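PDB 2B9U: hypothetical dTDP-4-dehydrorhamnose 3,5-epimerase from Sulfolobus tokodaii, which probably catalyses the epimerisation of the C3' and C5' positions of dTDP-4-dehydro-6-deoxyglucose, a step in dTDP-L-rhamnose biosynthesis. Local coordinates for residues Lys71-Pro76 with Val128-Thr133; Ile80-Val85 with Leu110-Gly115. All blocks are in the same frame, centred on the assembly; numbering follows the deposited sequence.

In the fold
Early in the chain come strands 12-22 and 44-52, which later flank the contacts. The chain then runs through Lys71-Pro76, turns a corner at Pro76 and enters strand 79-86 of the second sheet. Interaction 2 closes the shorter loop when Leu110-Gly115 comes back over Ile80-Val85, so that it faces one sheet with the other. Interaction 1 closes the wider loop when Val128-Thr133 pairs with Lys71-Pro76, and the whole of interaction 2 falls within that span. The two meet directly: strand 109-112 borders strand 70-75 on the edge away from strand 126-133, with probable hydrogen bonds Lys71 O to Ile112 N and Ile73 N to Leu110 O.

Interaction 1 of 2, residues Lys71-Pro76 with Val128-Thr133; sequences KIIFVP and VIYFIT
Ile72 and Phe131 form a hydrogen-bonded antiparallel pair on the more closely packed face of this contact: Ile72 N gives to Phe131 O and Phe131 N to Ile72 O, both at 2.8 Å. Phe74 and Ile129 repeat the pattern. The side chains of all four share one sheet face. With its CG anti to the carbonyl carbon (chi1 -55°), Phe131 reaches along the neighbouring strand: CD2 lies 3.9 Å from Ile72 CB, and CE2 equally near Phe74 CB. Ile129 CG2 sits 3.6 Å above one face of the Phe131 ring, toward its rim. An alanine here would remove the ring that bridges Ile72 and Phe74 and is likely to leave Ile129 CG2 without its aromatic neighbour. Pro76 CD closes the row against Ile129 CG1 at 3.8 Å, and Thr47 and Met49 of the second subunit pack onto this face. The face bearing Ile73 and Tyr130 is more sparsely joined. Ile73 touches Tyr130 CD2 through CD1 and Val128 CG1 through CG2, while the Lys71 side chain leads away from the partner strand. Tyr130 is partly exposed, and its OH is hydrogen-bonded to Ser50 OG. His118 and Phe120 of the other sheet lie against this side. Such antiparallel pairing, with one face packed on a second sheet and the other at a subunit boundary, belongs to the flattened jelly-roll barrel of the RmlC-type cupins.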
# COMPACT_ATOMS: atom_id res chain seq x y z
N LYS A 71 -5.88 -11.57 -2.95
CA LYS A 71 -5.33 -10.69 -1.89
C LYS A 71 -3.81 -10.83 -1.78
O LYS A 71 -3.29 -11.96 -1.72
CB LYS A 71 -5.99 -11.01 -0.54
CG LYS A 71 -7.51 -10.74 -0.49
CD LYS A 71 -8.11 -11.15 0.83
CE LYS A 71 -9.63 -11.29 0.71
NZ LYS A 71 -10.21 -12.01 1.91
N ILE A 72 -3.12 -9.70 -1.76
CA ILE A 72 -1.71 -9.64 -1.43
C ILE A 72 -1.61 -8.93 -0.08
O ILE A 72 -2.01 -7.77 0.05
CB ILE A 72 -0.87 -8.85 -2.48
CG1 ILE A 72 -1.22 -9.29 -3.90
CG2 ILE A 72 0.61 -9.01 -2.19
CD1 ILE A 72 -0.66 -8.35 -4.98
N ILE A 73 -1.11 -9.66 0.91
CA ILE A 73 -1.06 -9.19 2.28
C ILE A 73 0.36 -8.75 2.61
O ILE A 73 1.32 -9.49 2.37
CB ILE A 73 -1.50 -10.31 3.28
CG1 ILE A 73 -2.86 -10.91 2.88
CG2 ILE A 73 -1.45 -9.82 4.73
CD1 ILE A 73 -4.08 -9.90 2.76
N PHE A 74 0.48 -7.56 3.18
CA PHE A 74 1.77 -6.93 3.43
C PHE A 74 1.71 -6.26 4.81
O PHE A 74 0.67 -5.68 5.19
CB PHE A 74 2.09 -5.95 2.27
CG PHE A 74 3.33 -5.11 2.48
CD1 PHE A 74 4.59 -5.70 2.65
CD2 PHE A 74 3.24 -3.72 2.47
CE1 PHE A 74 5.73 -4.91 2.83
CE2 PHE A 74 4.38 -2.93 2.65
CZ PHE A 74 5.63 -3.52 2.84
N VAL A 75 2.79 -6.39 5.58
CA VAL A 75 2.88 -5.91 6.96
C VAL A 75 4.05 -4.93 7.15
O VAL A 75 5.15 -5.33 7.55
CB VAL A 75 2.97 -7.09 7.98
CG1 VAL A 75 2.93 -6.58 9.43
CG2 VAL A 75 1.84 -8.10 7.72
N PRO A 76 3.82 -3.64 6.83
CA PRO A 76 4.86 -2.61 7.05
C PRO A 76 5.20 -2.30 8.52
O PRO A 76 6.27 -1.74 8.77
CB PRO A 76 4.29 -1.37 6.33
CG PRO A 76 2.84 -1.62 6.26
CD PRO A 76 2.63 -3.08 6.16
N VAL A 128 -1.50 -3.78 8.66
CA VAL A 128 -1.63 -4.68 7.54
C VAL A 128 -2.20 -3.88 6.37
O VAL A 128 -3.15 -3.10 6.54
CB VAL A 128 -2.52 -5.90 7.92
CG1 VAL A 128 -2.77 -6.84 6.75
CG2 VAL A 128 -1.87 -6.66 9.06
N ILE A 129 -1.59 -4.07 5.21
CA ILE A 129 -2.06 -3.56 3.92
C ILE A 129 -2.58 -4.73 3.11
O ILE A 129 -1.93 -5.78 3.02
CB ILE A 129 -0.93 -2.85 3.12
CG1 ILE A 129 -0.22 -1.81 4.00
CG2 ILE A 129 -1.47 -2.24 1.80
CD1 ILE A 129 -0.75 -0.42 3.95
N TYR A 130 -3.76 -4.55 2.53
CA TYR A 130 -4.34 -5.58 1.66
C TYR A 130 -4.40 -5.05 0.23
O TYR A 130 -5.14 -4.09 -0.03
CB TYR A 130 -5.77 -5.93 2.12
CG TYR A 130 -6.04 -6.08 3.61
CD1 TYR A 130 -5.97 -4.99 4.49
CD2 TYR A 130 -6.45 -7.31 4.14
CE1 TYR A 130 -6.26 -5.13 5.85
CE2 TYR A 130 -6.75 -7.47 5.50
CZ TYR A 130 -6.65 -6.37 6.35
OH TYR A 130 -6.95 -6.51 7.69
N PHE A 131 -3.64 -5.63 -0.69
CA PHE A 131 -3.80 -5.27 -2.09
C PHE A 131 -4.80 -6.24 -2.68
O PHE A 131 -4.57 -7.46 -2.68
CB PHE A 131 -2.48 -5.32 -2.86
CG PHE A 131 -1.40 -4.48 -2.25
CD1 PHE A 131 -1.39 -3.10 -2.44
CD2 PHE A 131 -0.38 -5.07 -1.50
CE1 PHE A 131 -0.37 -2.32 -1.87
CE2 PHE A 131 0.62 -4.30 -0.93
CZ PHE A 131 0.63 -2.92 -1.12
N ILE A 132 -5.93 -5.71 -3.15
CA ILE A 132 -7.09 -6.54 -3.52
C ILE A 132 -7.24 -6.59 -5.04
O ILE A 132 -7.21 -5.55 -5.72
CB ILE A 132 -8.40 -6.08 -2.79
CG1 ILE A 132 -8.28 -6.35 -1.29
CG2 ILE A 132 -9.68 -6.81 -3.31
CD1 ILE A 132 -9.13 -5.44 -0.45
N THR A 133 -7.35 -7.81 -5.56
CA THR A 133 -7.49 -8.03 -7.00
C THR A 133 -8.86 -8.61 -7.29
O THR A 133 -9.59 -8.99 -6.36
CB THR A 133 -6.38 -8.98 -7.56
OG1 THR A 133 -6.65 -10.32 -7.15
CG2 THR A 133 -4.96 -8.55 -7.08

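Interaction 2 of 2, residues Ile80-Val85 with Leu110-Gly115; sequences ILDVAV and LWIPPG
With CG anti to the backbone N (chi1 -159°), Asp82 sends its carboxylate across to Leu110 and Ile112; Ile112, whose CG1 is anti to the carbonyl carbon (chi1 -50°), directs CD1 back at it from the opposite direction. The carboxylate oxygen OD2 lies 3.4 Å from Leu110 CD1 and 4.0 Å from Ile112 CD1, so two methyl groups border a buried polar atom without bonding to it. The other oxygen, OD1, is hydrogen-bonded to His118 NE2, which anchors the carboxylate from outside the two segments. Two residues further along the strand, Ala84 points toward the same partner. Its CB meets Ile112 CG2 at 3.9 Å and CD1 at 4.1 Å, so that both branches of the isoleucine lie against one small methyl. Beyond Ile112 the chain leaves the strand through Pro113 and Pro114, and the contact fades to Val85 O and Gly115 O, 4.1 Å apart. At the positive phi of Gly115, a side chain would be pressed against the preceding carbonyl oxygen. The short strand axes run 8.9 Å apart at 23°, a spacing bridged by side chains, in keeping with facing sheets of a jelly roll. Strand 79-86 is bordered in its own sheet by strands 97-103 and 116-122, whereas strand 109-112 lies between strands 12-22 and 70-75; Ile12 and Ile73 from those two flanking strands fill in beside Ala84 and Asp82.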
# COMPACT_ATOMS: atom_id res chain seq x y z
N ILE A 80 2.34 -10.43 12.08
CA ILE A 80 1.08 -11.18 12.08
C ILE A 80 1.33 -12.66 11.74
O ILE A 80 2.30 -12.99 11.07
CB ILE A 80 0.02 -10.58 11.11
CG1 ILE A 80 0.41 -10.86 9.64
CG2 ILE A 80 -0.19 -9.10 11.39
CD1 ILE A 80 -0.72 -10.56 8.62
N LEU A 81 0.45 -13.54 12.22
CA LEU A 81 0.41 -14.90 11.71
C LEU A 81 -0.74 -14.91 10.73
O LEU A 81 -1.89 -14.84 11.12
CB LEU A 81 0.16 -15.93 12.83
CG LEU A 81 0.02 -17.40 12.35
CD1 LEU A 81 1.31 -17.89 11.66
CD2 LEU A 81 -0.36 -18.32 13.52
N ASP A 82 -0.40 -14.99 9.46
CA ASP A 82 -1.36 -14.91 8.39
C ASP A 82 -1.77 -16.29 7.90
O ASP A 82 -0.92 -17.18 7.77
CB ASP A 82 -0.76 -14.12 7.24
CG ASP A 82 -1.80 -13.56 6.35
OD1 ASP A 82 -2.64 -12.80 6.86
OD2 ASP A 82 -1.79 -13.90 5.15
N VAL A 83 -3.06 -16.48 7.63
CA VAL A 83 -3.59 -17.80 7.27
C VAL A 83 -4.51 -17.70 6.05
O VAL A 83 -5.26 -16.72 5.91
CB VAL A 83 -4.37 -18.44 8.45
CG1 VAL A 83 -4.85 -19.83 8.09
CG2 VAL A 83 -3.52 -18.49 9.72
N ALA A 84 -4.42 -18.69 5.16
CA ALA A 84 -5.33 -18.85 4.02
C ALA A 84 -5.89 -20.25 4.04
O ALA A 84 -5.13 -21.20 4.12
CB ALA A 84 -4.58 -18.63 2.74
N VAL A 85 -7.21 -20.39 3.93
CA VAL A 85 -7.87 -21.69 4.04
C VAL A 85 -8.62 -22.01 2.75
O VAL A 85 -9.45 -21.21 2.31
CB VAL A 85 -8.88 -21.72 5.24
CG1 VAL A 85 -9.56 -23.08 5.34
CG2 VAL A 85 -8.18 -21.38 6.56
N LEU A 110 2.14 -12.37 1.12
CA LEU A 110 1.44 -13.58 0.71
C LEU A 110 0.42 -13.19 -0.33
O LEU A 110 -0.44 -12.32 -0.06
CB LEU A 110 0.65 -14.16 1.89
CG LEU A 110 0.86 -15.52 2.54
CD1 LEU A 110 -0.52 -16.06 2.87
CD2 LEU A 110 1.64 -16.50 1.67
N TRP A 111 0.50 -13.84 -1.49
CA TRP A 111 -0.56 -13.77 -2.49
C TRP A 111 -1.53 -14.92 -2.26
O TRP A 111 -1.13 -16.11 -2.20
CB TRP A 111 -0.01 -13.79 -3.90
CG TRP A 111 -0.99 -14.31 -4.96
CD1 TRP A 111 -0.92 -15.51 -5.62
CD2 TRP A 111 -2.15 -13.64 -5.48
NE1 TRP A 111 -1.97 -15.63 -6.50
CE2 TRP A 111 -2.75 -14.50 -6.43
CE3 TRP A 111 -2.76 -12.39 -5.23
CZ2 TRP A 111 -3.89 -14.15 -7.16
CZ3 TRP A 111 -3.92 -12.05 -5.94
CH2 TRP A 111 -4.47 -12.93 -6.89
N ILE A 112 -2.80 -14.55 -2.10
CA ILE A 112 -3.89 -15.47 -1.82
C ILE A 112 -4.96 -15.33 -2.93
O ILE A 112 -5.75 -14.38 -2.94
CB ILE A 112 -4.56 -15.18 -0.45
CG1 ILE A 112 -3.52 -15.08 0.68
CG2 ILE A 112 -5.65 -16.24 -0.15
CD1 ILE A 112 -4.10 -14.65 2.00
N PRO A 113 -4.99 -16.30 -3.86
CA PRO A 113 -5.93 -16.31 -4.99
C PRO A 113 -7.37 -16.50 -4.53
O PRO A 113 -7.59 -16.87 -3.39
CB PRO A 113 -5.46 -17.50 -5.84
CG PRO A 113 -4.74 -18.38 -4.91
CD PRO A 113 -4.13 -17.50 -3.84
N PRO A 114 -8.37 -16.21 -5.41
CA PRO A 114 -9.77 -16.50 -5.04
C PRO A 114 -10.02 -17.97 -4.67
O PRO A 114 -9.33 -18.86 -5.15
CB PRO A 114 -10.55 -16.15 -6.31
CG PRO A 114 -9.71 -15.19 -7.04
CD PRO A 114 -8.28 -15.57 -6.73
N GLY A 115 -11.01 -18.22 -3.82
CA GLY A 115 -11.31 -19.56 -3.36
C GLY A 115 -10.76 -19.89 -1.98
O GLY A 115 -10.94 -21.01 -1.51